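PDB 3GAZ: alcohol dehydrogenase superfamily protein from Novosphingobium aromaticivorans, which probably works as an NADP-dependent oxidoreductase of the medium-chain dehydrogenase/reductase superfamily, its natural substrate not established. Local coordinates for residues L155-G160 with D218-T223; R177-A182 with T196-S201; F135-E140 with G161-V166. All blocks are in the same frame, centred on the assembly; numbering follows the deposited sequence.

All three contacts are buried and lie in the Rossmann-type, presumably nucleotide-binding, half of the chain. Interactions 1 and 2 lie in one parallel sheet, whose neighbouring strands 153-157 and 177-182 join them: F179 O accepts from I156 N, and Q157 OE1 accepts from T181 OG1. Interaction 1 sits in the middle of the sheet; interaction 2 lies at its margin, where strand 196-199 is outermost and several residues are partly exposed. Both rest on backbone hydrogen bonds. Interaction 3, near the centre of the chain, has no hydrogen bond between its helices and relies on methyl contacts; Y221 OH of interaction 1 reaches its T137 O.

Interaction 1. Residues L155-G160 with D218-T223; sequences LIQGGG and DLVYDT
Strands 155-157 and 219-222 run side by side in the same direction, their axes 12° apart, and the backbone bonds alternate: L155 N gives to L219 O, Y221 N to L155 O at 2.8 Å, and Q157 N to Y221 O at 2.9 Å. L155, Q157, V220 and D222 occupy one face of the sheet. There L155 and V220 lie alongside each other, CD2 of L155 4.2 Å from CG1 of V220, and the same V220 methyl meets CG of Q157. The Q157 chain starts with CG anti to the carbonyl carbon and bends at chi2 (-83°), carrying its amide off to T181, whose OG1 bonds to OE1. On the other face CD1 of I156 comes within 3.6 Å of CB of Y221, the two side chains crossing at a slant; Y221 OH goes on to T137 O. This is the centre of a Rossmann fold, where the first and fourth strands of the 3-2-1-4-5-6 order are neighbours and the first runs into a glycine-rich turn, consistent with dinucleotide binding. Where that turn begins, T223 OG1 donates to Q157 O at 2.6 Å, in the carbonyl plane, and T223 N adds a weak bond to the same oxygen. With chi1 at 76° the hydroxyl is set between backbone N and carbonyl carbon, facing Q157 O. A water donates to both T223 OG1 and G158 O, 2.8 Å from the former. A CB on G158 would clash with T223 OG1, and the backbone angles there would also press it against the preceding carbonyl O. D222 OD1 accepts from the backbone N of L224 and G225, while OD2 pairs with S244 OG.

Interaction 2. Residues R177-A182 with T196-S201; sequences RVFATA and TPIDAS
A beta-alpha-beta unit, strand 177-182, helix 184-193 and strand 196-199, brings its two strands together here as parallel neighbours at the margin of the sheet. Five backbone bonds join them: T196 N to V178 O, A180 N to T196 O, I198 N to A180 O at 2.8 Å, A182 N to I198 O, and A200 N to A182 O. The third is the most bent, 134° at the hydrogen. On the face carrying F179, T181, T196 and I198, the F179 ring lies alongside T196, CD1 3.4 Å from T196 CB, and CD1 of I198 reaches F179 CB at 3.9 Å. Farther on, the methyls CG2 of T181 and CG2 of I198 meet at 3.7 Å. At chi1 59° T181 OG1, the partner of Q157, sits between the backbone N and the carbonyl carbon, and CG2, anti to that carbon, is turned to I198. A water lies over the centre of one F179 ring face, donates to V178 O and hydrogen-bonds T196 OG1. At the end of the strand, D199 OD1 takes both S201 N, on its anti lone pair, and S201 OG at 2.6 Å from above the carboxylate plane. The first of these bonds closes an Asx turn leading out of the third strand of the 3-2-1-4-5-6 sheet, the order characteristic of the Rossmann fold.

Interaction 3. Residues F135-E140 with G161-V166; sequences FITAWE and GGVGHV
F135 meets V166 through its backbone, its N lying 4.1 Å from V166 CG2, while its CB points away from that segment and its side chain touches A288 and I170. T137, two residues on, presents CG2 to both methyls of V163, 3.8 Å from CG2 and 3.9 Å from CG1; the two side chains cross at about a right angle. With T137 OG1 at chi1 -63°, beside the backbone N, CG2 is left anti to N and against V163, whereas OG1 bonds back to L133 O. A138 follows, its CB touching two valines, 3.7 Å from V166 CG2 and 4.0 Å from V163 CG1. The axes of the two segments pass 8.3 Å apart at -64°, a closeness consistent with the small A138 at the crossing. Helix 162-173 is the one that follows the first strand of the Rossmann fold, and G159, G161 and G164 fit the GxGxxG pattern associated with dinucleotide binding. An alanine in place of V163 would remove both methyls that T137 and A138 touch and would probably open a gap between the helices. At the start of that helix G161 O accepts from H165 N and, at 2.8 Å, from H165 ND1, which approach from opposite faces of the carbonyl plane. The imidazole lies with this oxygen in its ring plane, and V166 CG1 covers one ring face 3.5 Å above it, offset toward the rim.

Interaction 1. Residues L155-G160 with D218-T223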
# COMPACT_ATOMS: atom_id res chain seq x y z
N LEU A 155 9.17 -29.27 17.12
CA LEU A 155 8.69 -28.62 18.33
C LEU A 155 8.01 -27.31 17.95
O LEU A 155 8.64 -26.42 17.36
CB LEU A 155 9.85 -28.31 19.28
CG LEU A 155 9.49 -27.47 20.50
CD1 LEU A 155 8.54 -28.26 21.40
CD2 LEU A 155 10.74 -27.07 21.26
N ILE A 156 6.72 -27.20 18.25
CA ILE A 156 5.97 -25.99 17.96
C ILE A 156 5.82 -25.21 19.25
O ILE A 156 5.22 -25.70 20.21
CB ILE A 156 4.56 -26.29 17.41
CG1 ILE A 156 4.65 -27.12 16.13
CG2 ILE A 156 3.82 -24.97 17.15
CD1 ILE A 156 5.38 -26.44 14.99
N GLN A 157 6.37 -23.99 19.29
CA GLN A 157 6.28 -23.13 20.47
C GLN A 157 4.98 -22.32 20.39
O GLN A 157 4.83 -21.47 19.51
CB GLN A 157 7.48 -22.18 20.52
CG GLN A 157 8.82 -22.89 20.53
CD GLN A 157 9.25 -23.35 21.91
OE1 GLN A 157 8.44 -23.87 22.68
NE2 GLN A 157 10.52 -23.16 22.23
N GLY A 158 4.06 -22.59 21.31
CA GLY A 158 2.78 -21.89 21.31
C GLY A 158 1.77 -22.66 20.48
O GLY A 158 1.09 -22.08 19.62
N GLY A 159 1.66 -23.95 20.75
CA GLY A 159 0.76 -24.83 20.01
C GLY A 159 -0.73 -24.51 20.04
O GLY A 159 -1.46 -24.97 19.17
N GLY A 160 -1.18 -23.75 21.03
CA GLY A 160 -2.59 -23.41 21.10
C GLY A 160 -2.92 -22.14 20.33
O GLY A 160 -4.09 -21.85 20.07
N ASP A 218 14.79 -31.73 15.59
CA ASP A 218 15.28 -31.42 14.24
C ASP A 218 14.79 -30.05 13.78
O ASP A 218 15.53 -29.29 13.13
CB ASP A 218 14.79 -32.45 13.22
CG ASP A 218 15.30 -33.85 13.50
OD1 ASP A 218 16.51 -34.01 13.75
OD2 ASP A 218 14.48 -34.80 13.45
N LEU A 219 13.54 -29.73 14.11
CA LEU A 219 12.94 -28.47 13.70
C LEU A 219 12.16 -27.80 14.82
O LEU A 219 11.35 -28.44 15.49
CB LEU A 219 12.01 -28.73 12.50
CG LEU A 219 11.22 -27.57 11.88
CD1 LEU A 219 12.18 -26.47 11.40
CD2 LEU A 219 10.41 -28.11 10.71
N VAL A 220 12.41 -26.51 15.04
CA VAL A 220 11.69 -25.75 16.07
C VAL A 220 10.99 -24.54 15.45
O VAL A 220 11.64 -23.72 14.79
CB VAL A 220 12.63 -25.23 17.18
CG1 VAL A 220 11.82 -24.45 18.21
CG2 VAL A 220 13.36 -26.40 17.86
N TYR A 221 9.68 -24.44 15.64
CA TYR A 221 8.95 -23.30 15.09
C TYR A 221 8.49 -22.37 16.20
O TYR A 221 7.61 -22.71 16.99
CB TYR A 221 7.73 -23.76 14.28
CG TYR A 221 7.20 -22.68 13.34
CD1 TYR A 221 7.05 -21.36 13.77
CD2 TYR A 221 6.86 -22.98 12.03
CE1 TYR A 221 6.58 -20.37 12.92
CE2 TYR A 221 6.39 -21.99 11.16
CZ TYR A 221 6.25 -20.69 11.61
OH TYR A 221 5.79 -19.70 10.76
N ASP A 222 9.11 -21.19 16.26
CA ASP A 222 8.77 -20.19 17.25
C ASP A 222 7.63 -19.33 16.72
O ASP A 222 7.78 -18.64 15.72
CB ASP A 222 9.98 -19.30 17.54
CG ASP A 222 9.61 -18.04 18.29
OD1 ASP A 222 8.82 -18.14 19.25
OD2 ASP A 222 10.12 -16.96 17.93
N THR A 223 6.48 -19.37 17.39
CA THR A 223 5.34 -18.56 16.97
C THR A 223 5.10 -17.44 17.96
O THR A 223 4.15 -16.67 17.81
CB THR A 223 4.03 -19.37 16.89
OG1 THR A 223 3.52 -19.59 18.21
CG2 THR A 223 4.26 -20.70 16.20
O HOH W 1 0.71 -19.45 17.77

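Interaction 2. Residues R177-A182 with T196-S201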
# COMPACT_ATOMS: atom_id res chain seq x y z
N ARG A 177 7.19 -36.16 13.93
CA ARG A 177 6.81 -36.49 15.30
C ARG A 177 6.73 -35.12 15.95
O ARG A 177 7.75 -34.48 16.20
CB ARG A 177 7.88 -37.35 15.97
CG ARG A 177 7.94 -38.77 15.43
CD ARG A 177 8.58 -39.72 16.43
NE ARG A 177 8.09 -39.47 17.79
CZ ARG A 177 6.80 -39.43 18.14
NH1 ARG A 177 5.85 -39.62 17.23
NH2 ARG A 177 6.46 -39.20 19.40
N VAL A 178 5.51 -34.68 16.22
CA VAL A 178 5.27 -33.35 16.77
C VAL A 178 5.10 -33.21 18.28
O VAL A 178 4.40 -34.00 18.92
CB VAL A 178 4.05 -32.72 16.07
CG1 VAL A 178 3.86 -31.27 16.53
CG2 VAL A 178 4.23 -32.78 14.56
N PHE A 179 5.73 -32.17 18.81
CA PHE A 179 5.69 -31.81 20.22
C PHE A 179 5.34 -30.32 20.25
O PHE A 179 5.73 -29.57 19.36
CB PHE A 179 7.06 -32.01 20.86
CG PHE A 179 7.58 -33.41 20.76
CD1 PHE A 179 7.44 -34.29 21.83
CD2 PHE A 179 8.17 -33.87 19.59
CE1 PHE A 179 7.89 -35.61 21.74
CE2 PHE A 179 8.63 -35.19 19.48
CZ PHE A 179 8.48 -36.06 20.57
N ALA A 180 4.61 -29.88 21.28
CA ALA A 180 4.25 -28.47 21.35
C ALA A 180 4.13 -27.95 22.77
O ALA A 180 3.56 -28.61 23.64
CB ALA A 180 2.94 -28.23 20.59
N THR A 181 4.69 -26.76 23.01
CA THR A 181 4.61 -26.14 24.32
C THR A 181 3.36 -25.28 24.32
O THR A 181 3.03 -24.65 23.31
CB THR A 181 5.84 -25.25 24.63
OG1 THR A 181 5.94 -24.22 23.64
CG2 THR A 181 7.11 -26.08 24.64
N ALA A 182 2.65 -25.26 25.45
CA ALA A 182 1.44 -24.48 25.55
C ALA A 182 1.10 -24.23 27.01
O ALA A 182 1.64 -24.87 27.90
CB ALA A 182 0.29 -25.20 24.87
N THR A 196 2.52 -34.20 21.22
CA THR A 196 2.90 -34.41 22.61
C THR A 196 2.96 -33.06 23.30
O THR A 196 3.81 -32.23 22.99
CB THR A 196 4.28 -35.10 22.74
OG1 THR A 196 4.22 -36.40 22.16
CG2 THR A 196 4.68 -35.21 24.21
N PRO A 197 2.04 -32.82 24.25
CA PRO A 197 2.00 -31.55 24.98
C PRO A 197 3.16 -31.34 25.95
O PRO A 197 3.62 -32.28 26.60
CB PRO A 197 0.66 -31.61 25.70
CG PRO A 197 0.52 -33.08 25.99
CD PRO A 197 0.94 -33.70 24.68
N ILE A 198 3.60 -30.09 26.04
CA ILE A 198 4.69 -29.71 26.93
C ILE A 198 4.31 -28.41 27.61
O ILE A 198 4.09 -27.40 26.94
CB ILE A 198 6.01 -29.51 26.14
CG1 ILE A 198 6.45 -30.85 25.54
CG2 ILE A 198 7.07 -28.92 27.06
CD1 ILE A 198 7.61 -30.73 24.55
N ASP A 199 4.22 -28.43 28.93
CA ASP A 199 3.87 -27.24 29.69
C ASP A 199 4.89 -26.16 29.34
O ASP A 199 6.09 -26.34 29.54
CB ASP A 199 3.89 -27.54 31.19
CG ASP A 199 3.14 -26.51 32.00
OD1 ASP A 199 3.58 -25.35 32.05
OD2 ASP A 199 2.10 -26.87 32.59
N ALA A 200 4.40 -25.03 28.83
CA ALA A 200 5.25 -23.91 28.42
C ALA A 200 6.15 -23.33 29.50
O ALA A 200 7.02 -22.50 29.22
CB ALA A 200 4.39 -22.80 27.81
N SER A 201 5.95 -23.75 30.75
CA SER A 201 6.76 -23.25 31.86
C SER A 201 8.05 -24.05 32.03
O SER A 201 8.97 -23.63 32.72
CB SER A 201 5.96 -23.29 33.16
OG SER A 201 5.64 -24.63 33.51
O HOH W 2 4.84 -36.65 19.56

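Interaction 3. Residues F135-E140 with G161-V166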
# COMPACT_ATOMS: atom_id res chain seq x y z
N PHE A 135 -2.27 -20.25 8.35
CA PHE A 135 -1.87 -21.45 7.62
C PHE A 135 -0.66 -21.13 6.75
O PHE A 135 0.34 -21.86 6.74
CB PHE A 135 -2.99 -21.97 6.71
CG PHE A 135 -2.63 -23.23 5.98
CD1 PHE A 135 -2.86 -24.48 6.56
CD2 PHE A 135 -1.98 -23.18 4.74
CE1 PHE A 135 -2.44 -25.66 5.93
CE2 PHE A 135 -1.56 -24.35 4.10
CZ PHE A 135 -1.79 -25.60 4.70
N ILE A 136 -0.76 -20.04 6.00
CA ILE A 136 0.32 -19.61 5.13
C ILE A 136 1.58 -19.33 5.95
O ILE A 136 2.69 -19.68 5.53
CB ILE A 136 -0.09 -18.33 4.35
CG1 ILE A 136 -1.14 -18.70 3.30
CG2 ILE A 136 1.13 -17.70 3.69
CD1 ILE A 136 -1.74 -17.50 2.59
N THR A 137 1.42 -18.72 7.12
CA THR A 137 2.55 -18.42 7.97
C THR A 137 3.21 -19.73 8.41
O THR A 137 4.43 -19.89 8.31
CB THR A 137 2.11 -17.60 9.20
OG1 THR A 137 1.57 -16.35 8.77
CG2 THR A 137 3.29 -17.35 10.13
N ALA A 138 2.40 -20.67 8.88
CA ALA A 138 2.89 -21.97 9.32
C ALA A 138 3.58 -22.73 8.18
O ALA A 138 4.62 -23.35 8.38
CB ALA A 138 1.74 -22.80 9.87
N TRP A 139 2.98 -22.66 7.00
CA TRP A 139 3.51 -23.36 5.83
C TRP A 139 4.84 -22.79 5.33
O TRP A 139 5.75 -23.55 4.98
CB TRP A 139 2.48 -23.32 4.70
CG TRP A 139 2.87 -24.13 3.50
CD1 TRP A 139 3.70 -23.75 2.48
CD2 TRP A 139 2.46 -25.47 3.21
NE1 TRP A 139 3.82 -24.77 1.57
CE2 TRP A 139 3.08 -25.84 1.99
CE3 TRP A 139 1.63 -26.40 3.86
CZ2 TRP A 139 2.89 -27.10 1.40
CZ3 TRP A 139 1.45 -27.65 3.27
CH2 TRP A 139 2.07 -27.99 2.06
N GLU A 140 4.96 -21.47 5.29
CA GLU A 140 6.20 -20.88 4.81
C GLU A 140 7.37 -21.28 5.69
O GLU A 140 8.48 -21.46 5.21
CB GLU A 140 6.10 -19.35 4.75
CG GLU A 140 4.98 -18.85 3.86
CD GLU A 140 5.19 -17.42 3.40
OE1 GLU A 140 5.63 -16.58 4.21
OE2 GLU A 140 4.90 -17.14 2.21
N GLY A 161 -1.88 -21.38 19.96
CA GLY A 161 -2.08 -20.12 19.24
C GLY A 161 -2.45 -20.21 17.77
O GLY A 161 -2.58 -21.30 17.21
N GLY A 162 -2.61 -19.05 17.15
CA GLY A 162 -2.99 -18.98 15.74
C GLY A 162 -2.13 -19.78 14.78
O GLY A 162 -2.60 -20.71 14.13
N VAL A 163 -0.85 -19.42 14.69
CA VAL A 163 0.07 -20.13 13.81
C VAL A 163 0.39 -21.51 14.38
O VAL A 163 0.49 -22.49 13.65
CB VAL A 163 1.40 -19.34 13.67
CG1 VAL A 163 2.34 -20.06 12.70
CG2 VAL A 163 1.12 -17.93 13.19
N GLY A 164 0.53 -21.56 15.70
CA GLY A 164 0.85 -22.81 16.36
C GLY A 164 -0.04 -24.01 16.09
O GLY A 164 0.45 -25.07 15.70
N HIS A 165 -1.34 -23.85 16.28
CA HIS A 165 -2.24 -24.99 16.08
C HIS A 165 -2.27 -25.49 14.64
O HIS A 165 -2.46 -26.68 14.41
CB HIS A 165 -3.66 -24.67 16.59
CG HIS A 165 -4.51 -23.86 15.64
ND1 HIS A 165 -4.31 -22.52 15.42
CD2 HIS A 165 -5.58 -24.21 14.90
CE1 HIS A 165 -5.24 -22.07 14.59
NE2 HIS A 165 -6.02 -23.08 14.26
N VAL A 166 -2.07 -24.61 13.68
CA VAL A 166 -2.06 -25.05 12.29
C VAL A 166 -0.70 -25.65 11.94
O VAL A 166 -0.61 -26.57 11.13
CB VAL A 166 -2.43 -23.90 11.31
CG1 VAL A 166 -3.90 -23.54 11.49
CG2 VAL A 166 -1.55 -22.69 11.56